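Local coordinates for protein beta-fructofuranosidase (Arthrobacter, PDB 3WPU) that belongs to the levansucrase/invertase family of the beta-fructosidase clan, whose members are built round a five-bladed beta-propeller, at residues A[164-169]-A[176-181]; A[259-264]-A[319-324]; A[308-313]-A[325-330]. All coordinates share one frame; numbering follows the deposited sequence.

How the interactions relate
All three contacts are largely buried, and they differ in how their strands meet. Interaction 1 pairs the neighbouring strands of hairpin 159-169/174-184, with regular backbone bonds and a side-chain bond at one end. Interaction 3 also joins hairpin strands, 305-313 and 321-331, but a bulge distorts the pairing. In interaction 2, strands 260-266 and 321-331 lie on either side of 305-313; they are not backbone-paired and meet chiefly through side chains packed on each other and on the neighbouring backbone. Interactions 2 and 3 therefore share one sheet. Interaction 1 belongs to another, whose Phe178 packs against Met261 and Trp321 of interaction 2, whereas interactions 1 and 3 do not touch.

Interaction 1 of 3, residues A[164-169]-A[176-181]; sequences SGSARV and KLFFTD
Phe178 and Ser166 face each other as a hydrogen-bonded antiparallel pair in the hairpin of strands 159-169 and 174-184, with Arg168 next along on the same face of the sheet. Ser166 N donates to Phe178 O at 2.9 Å, and Phe178 N returns a more bent bond to Ser166 O. The Ser166 hydroxyl sits between its backbone N and carbonyl carbon (chi1 50°), which brings OG alongside Phe178 CB at 3.8 Å; its polar partner is Pro247 O on strand 245-250. Ser166 O lies at the edge of the Phe178 ring, near its plane. Arg168 CG approaches the same ring obliquely, 4.0 Å from CE2. Bends at chi2 and chi3 then lead the Arg168 chain away from strand 174-184, and NH1 is hydrogen-bonded to Thr249 OG1. Aliphatic carbon, not charge, therefore meets the aromatic ring here.

Arg168 and Lys176 form the next hydrogen-bonded pair, exchanging bonds through both N-H and C=O groups. On the opposite face, Leu177 CD1 reaches Ala167 CB at 4.1 Å and lies closer still to Ser166 O. The strands draw together at Gly165, whose CA makes a C-H...O contact of 3.2 Å with Phe178 O. Beyond it, Thr180 OG1 donates to Ser164 O at 2.8 Å, in the carbonyl plane, and is also hydrogen-bonded to Asp246 N. The backbone thus sets the register of the hairpin, while Ser166, Arg168 and Thr180 carry polar bonds onward to strand 245-250: buried hydroxyls are satisfied, and this sheet is tied to the next one.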
loop_
_atom_site.group_PDB
_atom_site.type_symbol
_atom_site.label_atom_id
_atom_site.label_comp_id
_atom_site.label_asym_id
_atom_site.label_seq_id
_atom_site.Cartn_x
_atom_site.Cartn_y
_atom_site.Cartn_z
ATOM N N SER A 164 -6.671 -2.058 5.941
ATOM C CA SER A 164 -5.862 -0.954 5.416
ATOM C C SER A 164 -6.669 0.048 4.615
ATOM O O SER A 164 -7.717 -0.262 4.095
ATOM C CB SER A 164 -4.728 -1.473 4.504
ATOM O OG SER A 164 -3.730 -0.480 4.300
ATOM N N GLY A 165 -6.123 1.239 4.529
ATOM C CA GLY A 165 -6.659 2.275 3.660
ATOM C C GLY A 165 -5.634 3.373 3.498
ATOM O O GLY A 165 -4.485 3.120 3.100
ATOM N N SER A 166 -6.066 4.608 3.757
ATOM C CA SER A 166 -5.281 5.818 3.544
ATOM C C SER A 166 -5.917 6.938 4.378
ATOM O O SER A 166 -7.007 6.752 4.950
ATOM C CB SER A 166 -5.277 6.210 2.061
ATOM O OG SER A 166 -6.601 6.215 1.568
ATOM N N ALA A 167 -5.278 8.109 4.442
ATOM C CA ALA A 167 -5.770 9.191 5.299
ATOM C C ALA A 167 -5.447 10.538 4.684
ATOM O O ALA A 167 -4.289 10.826 4.402
ATOM C CB ALA A 167 -5.175 9.089 6.692
ATOM N N ARG A 168 -6.492 11.308 4.399
ATOM C CA ARG A 168 -6.362 12.605 3.762
ATOM C C ARG A 168 -6.484 13.719 4.792
ATOM O O ARG A 168 -7.410 13.706 5.618
ATOM C CB ARG A 168 -7.451 12.747 2.697
ATOM C CG ARG A 168 -7.276 11.807 1.516
ATOM C CD ARG A 168 -6.211 12.325 0.567
ATOM N NE ARG A 168 -6.640 13.623 0.053
ATOM C CZ ARG A 168 -7.423 13.816 -1.005
ATOM N NH1 ARG A 168 -7.828 12.808 -1.775
ATOM N NH2 ARG A 168 -7.781 15.065 -1.307
ATOM N N VAL A 169 -5.561 14.675 4.764
ATOM C CA VAL A 169 -5.567 15.755 5.754
ATOM C C VAL A 169 -6.125 17.009 5.114
ATOM O O VAL A 169 -5.954 17.206 3.937
ATOM C CB VAL A 169 -4.162 15.997 6.346
ATOM C CG1 VAL A 169 -3.163 16.459 5.301
ATOM C CG2 VAL A 169 -4.210 16.924 7.556
ATOM N N LYS A 176 -9.628 12.713 7.012
ATOM C CA LYS A 176 -10.563 11.742 6.465
ATOM C C LYS A 176 -9.835 10.407 6.357
ATOM O O LYS A 176 -8.944 10.228 5.501
ATOM C CB LYS A 176 -11.086 12.170 5.107
ATOM C CG LYS A 176 -11.971 13.387 5.115
ATOM C CD LYS A 176 -12.436 13.656 3.695
ATOM C CE LYS A 176 -13.452 14.776 3.572
ATOM N NZ LYS A 176 -12.728 16.058 3.605
ATOM N N LEU A 177 -10.171 9.500 7.260
ATOM C CA LEU A 177 -9.586 8.183 7.290
ATOM C C LEU A 177 -10.419 7.205 6.431
ATOM O O LEU A 177 -11.556 6.870 6.747
ATOM C CB LEU A 177 -9.467 7.717 8.730
ATOM C CG LEU A 177 -8.893 6.319 8.980
ATOM C CD1 LEU A 177 -7.515 6.175 8.361
ATOM C CD2 LEU A 177 -8.862 6.037 10.469
ATOM N N PHE A 178 -9.869 6.837 5.285
ATOM C CA PHE A 178 -10.472 5.821 4.417
ATOM C C PHE A 178 -9.914 4.477 4.840
ATOM O O PHE A 178 -8.721 4.315 4.899
ATOM C CB PHE A 178 -10.161 6.100 2.962
ATOM C CG PHE A 178 -10.796 7.369 2.457
ATOM C CD1 PHE A 178 -12.088 7.378 1.971
ATOM C CD2 PHE A 178 -10.111 8.570 2.572
ATOM C CE1 PHE A 178 -12.687 8.555 1.531
ATOM C CE2 PHE A 178 -10.703 9.753 2.137
ATOM C CZ PHE A 178 -11.995 9.736 1.629
ATOM N N PHE A 179 -10.772 3.518 5.109
ATOM C CA PHE A 179 -10.301 2.219 5.562
ATOM C C PHE A 179 -11.229 1.095 5.139
ATOM O O PHE A 179 -12.242 1.310 4.504
ATOM C CB PHE A 179 -10.063 2.243 7.077
ATOM C CG PHE A 179 -11.328 2.320 7.905
ATOM C CD1 PHE A 179 -11.796 1.207 8.600
ATOM C CD2 PHE A 179 -12.059 3.511 7.977
ATOM C CE1 PHE A 179 -12.963 1.277 9.364
ATOM C CE2 PHE A 179 -13.222 3.580 8.732
ATOM C CZ PHE A 179 -13.665 2.463 9.417
ATOM N N THR A 180 -10.829 -0.125 5.454
ATOM C CA THR A 180 -11.616 -1.291 5.150
ATOM C C THR A 180 -12.233 -1.784 6.441
ATOM O O THR A 180 -11.524 -2.196 7.369
ATOM C CB THR A 180 -10.794 -2.401 4.482
ATOM O OG1 THR A 180 -9.960 -1.867 3.434
ATOM C CG2 THR A 180 -11.707 -3.506 3.922
ATOM N N ASP A 181 -13.555 -1.761 6.495
ATOM C CA ASP A 181 -14.298 -2.068 7.704
ATOM C C ASP A 181 -14.879 -3.457 7.488
ATOM O O ASP A 181 -15.633 -3.652 6.548
ATOM C CB ASP A 181 -15.386 -1.007 7.919
ATOM C CG ASP A 181 -15.939 -0.994 9.360
ATOM O OD1 ASP A 181 -15.390 -1.693 10.258
ATOM O OD2 ASP A 181 -16.930 -0.278 9.624
#

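Interaction 2 of 3, residues A[259-264]-A[319-324]; sequences TFMVFE and TEWEFL
A Met-aromatic contact between Met261 and Trp321 centres the packing of strand 260-266 against strand 321-331, two strands of one sheet with strand 305-313 between them. The axes of the short strands 260-264 and 321-324 come within 9.0 Å of each other, their directions 57° apart. Met261 leaves its backbone with CG anti to N and bends only at chi3 (-64°), which turns the methyl over the indole. CE stands 3.6 Å from the centroid of the six-membered ring, almost exactly on its normal, while SD lies farther above the same ring. Nearer the backbone, Met261 CB meets Trp321 CZ3 at 3.5 Å. Thr259 CG2 touches Trp321 CH2 at 3.8 Å, and the carbonyl carbon of Phe260 lies in the ring plane at the indole edge. Trp321 NE1 is hydrogen-bonded to Leu318 O, which helps fix the rotation of the indole.

Farther along, Phe263 CZ comes to 3.5 Å from Phe323 CE1, the two ring planes inclined at 55°; Tyr233 packs against both rings. On the other side of the sheet, Leu324 CD1 abuts the edge of the Phe260 ring, 3.9 Å from CE1. With no hydrogen bond passing directly between these segments, cohesion comes from dispersion and CH-pi contact.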
loop_
_atom_site.group_PDB
_atom_site.type_symbol
_atom_site.label_atom_id
_atom_site.label_comp_id
_atom_site.label_asym_id
_atom_site.label_seq_id
_atom_site.Cartn_x
_atom_site.Cartn_y
_atom_site.Cartn_z
ATOM N N THR A 259 -12.090 13.536 -7.448
ATOM C CA THR A 259 -11.357 12.606 -6.567
ATOM C C THR A 259 -11.643 11.175 -6.972
ATOM O O THR A 259 -12.808 10.764 -7.093
ATOM C CB THR A 259 -11.703 12.821 -5.083
ATOM O OG1 THR A 259 -11.443 14.190 -4.734
ATOM C CG2 THR A 259 -10.841 11.889 -4.168
ATOM N N PHE A 260 -10.567 10.392 -7.104
ATOM C CA PHE A 260 -10.667 8.982 -7.447
ATOM C C PHE A 260 -10.112 8.148 -6.323
ATOM O O PHE A 260 -9.500 8.672 -5.407
ATOM C CB PHE A 260 -9.917 8.660 -8.732
ATOM C CG PHE A 260 -10.541 9.283 -9.944
ATOM C CD1 PHE A 260 -11.546 8.616 -10.622
ATOM C CD2 PHE A 260 -10.121 10.516 -10.385
ATOM C CE1 PHE A 260 -12.154 9.194 -11.735
ATOM C CE2 PHE A 260 -10.723 11.096 -11.500
ATOM C CZ PHE A 260 -11.722 10.427 -12.161
ATOM N N MET A 261 -10.385 6.859 -6.422
ATOM C CA MET A 261 -9.893 5.863 -5.466
ATOM C C MET A 261 -9.549 4.602 -6.226
ATOM O O MET A 261 -10.303 4.170 -7.089
ATOM C CB MET A 261 -10.999 5.571 -4.449
ATOM C CG MET A 261 -10.724 4.429 -3.441
ATOM S SD MET A 261 -12.249 3.882 -2.653
ATOM C CE MET A 261 -12.765 5.339 -1.748
ATOM N N VAL A 262 -8.438 3.968 -5.851
ATOM C CA VAL A 262 -8.174 2.605 -6.249
ATOM C C VAL A 262 -8.218 1.710 -5.027
ATOM O O VAL A 262 -8.095 2.166 -3.883
ATOM C CB VAL A 262 -6.845 2.412 -7.042
ATOM C CG1 VAL A 262 -6.935 3.111 -8.399
ATOM C CG2 VAL A 262 -5.649 2.923 -6.288
ATOM N N PHE A 263 -8.487 0.446 -5.301
ATOM C CA PHE A 263 -8.619 -0.548 -4.254
ATOM C C PHE A 263 -8.432 -1.925 -4.877
ATOM O O PHE A 263 -8.467 -2.081 -6.088
ATOM C CB PHE A 263 -10.006 -0.447 -3.590
ATOM C CG PHE A 263 -11.141 -0.480 -4.569
ATOM C CD1 PHE A 263 -11.710 -1.683 -4.948
ATOM C CD2 PHE A 263 -11.608 0.681 -5.132
ATOM C CE1 PHE A 263 -12.714 -1.736 -5.879
ATOM C CE2 PHE A 263 -12.622 0.635 -6.076
ATOM C CZ PHE A 263 -13.180 -0.566 -6.438
ATOM N N GLU A 264 -8.141 -2.915 -4.035
ATOM C CA GLU A 264 -8.101 -4.296 -4.461
ATOM C C GLU A 264 -9.482 -4.919 -4.568
ATOM O O GLU A 264 -10.293 -4.808 -3.652
ATOM C CB GLU A 264 -7.279 -5.146 -3.458
ATOM C CG GLU A 264 -7.277 -6.615 -3.844
ATOM C CD GLU A 264 -6.525 -7.502 -2.867
ATOM O OE1 GLU A 264 -6.133 -7.011 -1.806
ATOM O OE2 GLU A 264 -6.364 -8.702 -3.183
ATOM N N THR A 319 -18.177 11.448 0.737
ATOM C CA THR A 319 -19.045 10.483 1.411
ATOM C C THR A 319 -19.915 9.639 0.469
ATOM O O THR A 319 -20.617 8.742 0.926
ATOM C CB THR A 319 -19.976 11.205 2.390
ATOM O OG1 THR A 319 -20.724 12.198 1.660
ATOM C CG2 THR A 319 -19.197 11.876 3.443
ATOM N N GLU A 320 -19.890 9.935 -0.836
ATOM C CA GLU A 320 -20.639 9.178 -1.840
ATOM C C GLU A 320 -19.709 8.902 -3.013
ATOM O O GLU A 320 -19.035 9.804 -3.462
ATOM C CB GLU A 320 -21.840 9.982 -2.336
ATOM C CG GLU A 320 -22.893 10.144 -1.252
ATOM C CD GLU A 320 -24.063 11.002 -1.671
ATOM O OE1 GLU A 320 -24.903 11.295 -0.796
ATOM O OE2 GLU A 320 -24.139 11.393 -2.856
ATOM N N TRP A 321 -19.703 7.653 -3.472
ATOM C CA TRP A 321 -18.794 7.159 -4.499
ATOM C C TRP A 321 -19.578 6.325 -5.503
ATOM O O TRP A 321 -20.626 5.735 -5.160
ATOM C CB TRP A 321 -17.689 6.293 -3.836
ATOM C CG TRP A 321 -16.753 7.119 -3.006
ATOM C CD1 TRP A 321 -16.986 7.610 -1.757
ATOM C CD2 TRP A 321 -15.459 7.591 -3.377
ATOM N NE1 TRP A 321 -15.949 8.361 -1.332
ATOM C CE2 TRP A 321 -14.979 8.370 -2.301
ATOM C CE3 TRP A 321 -14.662 7.449 -4.519
ATOM C CZ2 TRP A 321 -13.741 8.979 -2.315
ATOM C CZ3 TRP A 321 -13.415 8.084 -4.532
ATOM C CH2 TRP A 321 -12.966 8.817 -3.427
ATOM N N GLU A 322 -19.069 6.275 -6.730
ATOM C CA GLU A 322 -19.577 5.375 -7.758
ATOM C C GLU A 322 -18.409 4.506 -8.220
ATOM O O GLU A 322 -17.288 4.988 -8.423
ATOM C CB GLU A 322 -20.211 6.115 -8.956
ATOM C CG GLU A 322 -19.245 6.879 -9.791
ATOM C CD GLU A 322 -19.912 7.662 -10.915
ATOM O OE1 GLU A 322 -19.166 8.111 -11.790
ATOM O OE2 GLU A 322 -21.144 7.873 -10.871
ATOM N N PHE A 323 -18.682 3.229 -8.374
ATOM C CA PHE A 323 -17.739 2.325 -8.984
ATOM C C PHE A 323 -17.540 2.701 -10.441
ATOM O O PHE A 323 -18.480 3.171 -11.121
ATOM C CB PHE A 323 -18.246 0.888 -8.957
ATOM C CG PHE A 323 -18.076 0.181 -7.638
ATOM C CD1 PHE A 323 -16.844 0.093 -7.055
ATOM C CD2 PHE A 323 -19.150 -0.430 -7.032
ATOM C CE1 PHE A 323 -16.670 -0.589 -5.861
ATOM C CE2 PHE A 323 -19.006 -1.115 -5.836
ATOM C CZ PHE A 323 -17.765 -1.192 -5.254
ATOM N N LEU A 324 -16.319 2.512 -10.904
ATOM C CA LEU A 324 -15.974 2.536 -12.315
ATOM C C LEU A 324 -15.374 1.177 -12.678
ATOM O O LEU A 324 -15.066 0.367 -11.775
ATOM C CB LEU A 324 -14.998 3.677 -12.606
ATOM C CG LEU A 324 -15.526 5.084 -12.324
ATOM C CD1 LEU A 324 -14.463 6.148 -12.519
ATOM C CD2 LEU A 324 -16.747 5.407 -13.182
#

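Interaction 3 of 3, residues A[308-313]-A[325-330]; sequences VGLAKA and PPILSA
Pro325 and Leu310 meet through the carbonyl of the proline, whose O lies 4.0 Å from Leu310 CB; the same oxygen is hydrogen-bonded to Arg379 NH2. Next in the chain, Pro326 leans CB against Val308 O at 3.6 Å. Having no N-H, neither proline can donate to strand 305-313. The Pro326 carbonyl is instead gripped from outside the hairpin by Thr25 OG1 and Arg379 NH1.

At Ile327 the chain turns a corner and bonding to the neighbouring strand resumes. Its N donates to Val308 O at 2.9 Å, approaching nearly along the C=O axis although the bond is bent at the hydrogen. Ile327 CG1 lies between the backbone N and carbonyl carbon (chi1 55°), a rotation that spreads its two branches over different partners: CG1 meets Val308 CG1 at 3.9 Å, while CG2 rests against Leu310 CB and CD2. Val262, from strand 260-266, also touches both Ile327 and these two partners.

Leu328 follows with a second, weak bond from its N to Val308 O, 3.5 Å long. Its own O accepts a much shorter bond from Val308 N (2.8 Å, 166° at the hydrogen), and the two side chains lie on one face with CB atoms 4.2 Å apart. Ile327 and Leu328 together facing Val308 make a classic beta bulge. Two N-H groups thus converge unequally on one carbonyl, consistent with the strand turning its corner at Ile327 without losing its bonds to 305-313, while Ile327 packs its two branches on Val308 and Leu310.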
loop_
_atom_site.group_PDB
_atom_site.type_symbol
_atom_site.label_atom_id
_atom_site.label_comp_id
_atom_site.label_asym_id
_atom_site.label_seq_id
_atom_site.Cartn_x
_atom_site.Cartn_y
_atom_site.Cartn_z
ATOM N N VAL A 308 -7.671 -4.649 -9.822
ATOM C CA VAL A 308 -7.544 -3.364 -9.183
ATOM C C VAL A 308 -8.703 -2.534 -9.679
ATOM O O VAL A 308 -8.864 -2.324 -10.882
ATOM C CB VAL A 308 -6.205 -2.636 -9.487
ATOM C CG1 VAL A 308 -6.228 -1.253 -8.885
ATOM C CG2 VAL A 308 -5.042 -3.451 -8.913
ATOM N N GLY A 309 -9.497 -2.077 -8.722
ATOM C CA GLY A 309 -10.671 -1.255 -8.995
ATOM C C GLY A 309 -10.430 0.231 -8.959
ATOM O O GLY A 309 -9.423 0.719 -8.452
ATOM N N LEU A 310 -11.375 0.961 -9.562
ATOM C CA LEU A 310 -11.387 2.420 -9.582
ATOM C C LEU A 310 -12.797 2.870 -9.164
ATOM O O LEU A 310 -13.805 2.213 -9.504
ATOM C CB LEU A 310 -11.089 2.946 -10.990
ATOM C CG LEU A 310 -10.862 4.457 -11.104
ATOM C CD1 LEU A 310 -9.610 4.942 -10.388
ATOM C CD2 LEU A 310 -10.836 4.875 -12.575
ATOM N N ALA A 311 -12.851 3.953 -8.400
ATOM C CA ALA A 311 -14.108 4.594 -8.031
ATOM C C ALA A 311 -13.899 6.095 -8.092
ATOM O O ALA A 311 -12.772 6.602 -8.005
ATOM C CB ALA A 311 -14.584 4.174 -6.653
ATOM N N LYS A 312 -15.005 6.805 -8.275
ATOM C CA LYS A 312 -15.006 8.248 -8.351
ATOM C C LYS A 312 -15.986 8.835 -7.331
ATOM O O LYS A 312 -17.113 8.346 -7.188
ATOM C CB LYS A 312 -15.403 8.670 -9.759
ATOM C CG LYS A 312 -15.438 10.168 -9.963
ATOM C CD LYS A 312 -15.910 10.470 -11.377
ATOM C CE LYS A 312 -15.945 11.967 -11.588
ATOM N NZ LYS A 312 -16.156 12.339 -13.014
ATOM N N ALA A 313 -15.541 9.882 -6.634
ATOM C CA ALA A 313 -16.373 10.557 -5.615
ATOM C C ALA A 313 -17.467 11.367 -6.318
ATOM O O ALA A 313 -17.236 11.976 -7.392
ATOM C CB ALA A 313 -15.530 11.458 -4.738
ATOM N N PRO A 325 -15.199 0.898 -13.980
ATOM C CA PRO A 325 -14.701 -0.455 -14.332
ATOM C C PRO A 325 -13.268 -0.700 -13.803
ATOM O O PRO A 325 -12.512 0.233 -13.568
ATOM C CB PRO A 325 -14.796 -0.466 -15.864
ATOM C CG PRO A 325 -15.917 0.524 -16.162
ATOM C CD PRO A 325 -15.699 1.627 -15.170
ATOM N N PRO A 326 -12.893 -1.967 -13.566
ATOM C CA PRO A 326 -11.533 -2.178 -13.091
ATOM C C PRO A 326 -10.454 -1.640 -14.033
ATOM O O PRO A 326 -10.625 -1.638 -15.277
ATOM C CB PRO A 326 -11.415 -3.722 -12.991
ATOM C CG PRO A 326 -12.788 -4.265 -13.126
ATOM C CD PRO A 326 -13.611 -3.223 -13.846
ATOM N N ILE A 327 -9.373 -1.141 -13.470
ATOM C CA ILE A 327 -8.251 -0.645 -14.306
ATOM C C ILE A 327 -7.182 -1.669 -14.628
ATOM O O ILE A 327 -6.444 -1.500 -15.614
ATOM C CB ILE A 327 -7.599 0.654 -13.761
ATOM C CG1 ILE A 327 -7.129 0.483 -12.304
ATOM C CG2 ILE A 327 -8.572 1.824 -13.857
ATOM C CD1 ILE A 327 -6.275 1.630 -11.796
ATOM N N LEU A 328 -7.052 -2.711 -13.804
ATOM C CA LEU A 328 -6.106 -3.790 -14.068
ATOM C C LEU A 328 -6.716 -5.112 -13.607
ATOM O O LEU A 328 -7.399 -5.161 -12.565
ATOM C CB LEU A 328 -4.797 -3.542 -13.328
ATOM C CG LEU A 328 -3.683 -4.567 -13.568
ATOM C CD1 LEU A 328 -3.009 -4.329 -14.912
ATOM C CD2 LEU A 328 -2.671 -4.607 -12.427
ATOM N N SER A 329 -6.584 -6.133 -14.434
ATOM C CA SER A 329 -6.955 -7.506 -14.053
ATOM C C SER A 329 -5.760 -8.393 -14.211
ATOM O O SER A 329 -4.932 -8.185 -15.104
ATOM C CB SER A 329 -8.106 -8.058 -14.895
ATOM O OG SER A 329 -7.807 -8.055 -16.294
ATOM N N ALA A 330 -5.688 -9.395 -13.328
ATOM C CA ALA A 330 -4.660 -10.404 -13.313
ATOM C C ALA A 330 -5.268 -11.823 -13.389
ATOM O O ALA A 330 -4.863 -12.752 -12.652
ATOM C CB ALA A 330 -3.824 -10.243 -12.052
#